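Local coordinates for uncharacterized protein (Acinetobacter baumannii, PDB 4L3U) that is of unknown function but belongs to the DUF4844 family and folds as a compact, all-helical single chain, at residues D30-D35 with T40-S45. Sequence-based numbering, arbitrary orientation.
Sequences DHFAGD and TGVQNS
The backbones of F32-G34 and T40-V42 run past each other in opposite directions, with A33 and G41 4.3 Å apart between their CA atoms. One hydrogen bond ties them: V42 N donates to F32 O at 3.0 Å, with an N-H...O angle of 155°. The donor is tilted out of the carbonyl plane of F32. F32 O also lies 3.3 Å from G41 CA. G41 has no side chain, and its bare CA lies against F32 O, which lets the two backbones come this close. Further along, G34 CA meets T40 O at 3.5 Å.

The side chains of F32 and V42 lie side by side and point the same way. V42 does the touching with CG2, which reaches F32 CB at 3.7 Å. V42 CG2 is also 4.1 Å from F32 CD1, approaching the ring obliquely. With its CG1 anti to the backbone N (chi1 175°), V42 places CG2 anti to its own carbonyl carbon and beside the N that bonds F32. Both side chains are buried. They rest on L51 of helix 45-68, and F32 also touches Q100 and V101 of helix 95-112.

D30 OD1 accepts from F32 N at 3.0 Å, from above the carboxylate plane, and closes an Asx turn over D30-F32. OD1 also takes a bond from N52, while OD2 forms a salt bridge with R48. R48 bonds V42 O as well, so this one arginine of helix 45-68 holds both arms of the loop. N44 then caps the start of that helix through L47 N.

The contact forms the base of a hairpin-like interhelical loop, joining helix 14-27 to helix 45-68 and packed against the helical bundle.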
# COMPACT_ATOMS: atom_id res chain seq x y z
N ASP A 30 -5.21 3.60 10.85
CA ASP A 30 -5.46 4.71 9.95
C ASP A 30 -4.11 5.12 9.40
O ASP A 30 -3.23 5.51 10.16
CB ASP A 30 -6.10 5.88 10.71
CG ASP A 30 -6.53 7.01 9.80
OD1 ASP A 30 -6.15 7.02 8.61
OD2 ASP A 30 -7.25 7.91 10.27
N HIS A 31 -3.94 5.03 8.09
CA HIS A 31 -2.65 5.29 7.47
C HIS A 31 -2.53 6.70 6.90
O HIS A 31 -1.54 7.01 6.23
CB HIS A 31 -2.40 4.27 6.37
CG HIS A 31 -2.40 2.86 6.85
ND1 HIS A 31 -3.53 2.07 6.82
CD2 HIS A 31 -1.42 2.10 7.39
CE1 HIS A 31 -3.24 0.88 7.31
NE2 HIS A 31 -1.97 0.88 7.67
N PHE A 32 -3.51 7.54 7.18
CA PHE A 32 -3.59 8.84 6.53
C PHE A 32 -3.94 9.96 7.51
O PHE A 32 -4.72 10.86 7.20
CB PHE A 32 -4.60 8.77 5.39
CG PHE A 32 -4.28 7.70 4.39
CD1 PHE A 32 -3.41 7.96 3.35
CD2 PHE A 32 -4.82 6.43 4.51
CE1 PHE A 32 -3.09 6.99 2.43
CE2 PHE A 32 -4.50 5.45 3.59
CZ PHE A 32 -3.63 5.73 2.55
N ALA A 33 -3.33 9.88 8.68
CA ALA A 33 -3.46 10.92 9.69
C ALA A 33 -2.26 11.85 9.61
O ALA A 33 -1.26 11.53 8.97
CB ALA A 33 -3.56 10.30 11.07
N GLY A 34 -2.36 13.00 10.25
CA GLY A 34 -1.25 13.94 10.29
C GLY A 34 -0.10 13.37 11.11
O GLY A 34 -0.31 12.84 12.20
N ASP A 35 1.12 13.49 10.60
CA ASP A 35 2.29 12.91 11.27
C ASP A 35 2.89 13.89 12.28
O ASP A 35 3.94 13.62 12.86
CB ASP A 35 3.35 12.49 10.25
CG ASP A 35 3.98 13.67 9.54
OD1 ASP A 35 3.36 14.75 9.50
OD2 ASP A 35 5.11 13.51 9.02
N THR A 40 -0.28 16.50 6.76
CA THR A 40 -1.47 16.97 7.45
C THR A 40 -2.55 15.89 7.55
O THR A 40 -3.41 15.93 8.43
CB THR A 40 -2.06 18.22 6.76
OG1 THR A 40 -2.18 17.98 5.36
CG2 THR A 40 -1.14 19.41 6.98
N GLY A 41 -2.51 14.92 6.64
CA GLY A 41 -3.50 13.86 6.60
C GLY A 41 -4.59 14.14 5.59
O GLY A 41 -4.74 15.27 5.12
N VAL A 42 -5.36 13.11 5.25
CA VAL A 42 -6.46 13.26 4.32
C VAL A 42 -7.63 13.91 5.05
O VAL A 42 -8.13 13.37 6.04
CB VAL A 42 -6.90 11.91 3.73
CG1 VAL A 42 -8.14 12.06 2.86
CG2 VAL A 42 -5.77 11.31 2.92
N GLN A 43 -8.05 15.06 4.55
CA GLN A 43 -9.11 15.84 5.20
C GLN A 43 -10.50 15.29 4.91
O GLN A 43 -11.32 15.15 5.82
CB GLN A 43 -9.01 17.31 4.78
CG GLN A 43 -8.08 18.14 5.66
CD GLN A 43 -6.76 17.45 5.96
OE1 GLN A 43 -6.68 16.62 6.87
NE2 GLN A 43 -5.72 17.80 5.21
N ASN A 44 -10.79 14.98 3.65
CA ASN A 44 -12.09 14.42 3.30
C ASN A 44 -12.28 13.06 3.96
O ASN A 44 -11.62 12.08 3.60
CB ASN A 44 -12.24 14.30 1.78
CG ASN A 44 -13.67 13.99 1.37
OD1 ASN A 44 -14.06 12.83 1.25
ND2 ASN A 44 -14.46 15.03 1.17
N SER A 45 -13.18 13.01 4.94
CA SER A 45 -13.37 11.82 5.75
C SER A 45 -13.83 10.63 4.92
O SER A 45 -13.44 9.49 5.18
CB SER A 45 -14.39 12.08 6.85
OG SER A 45 -14.63 10.89 7.58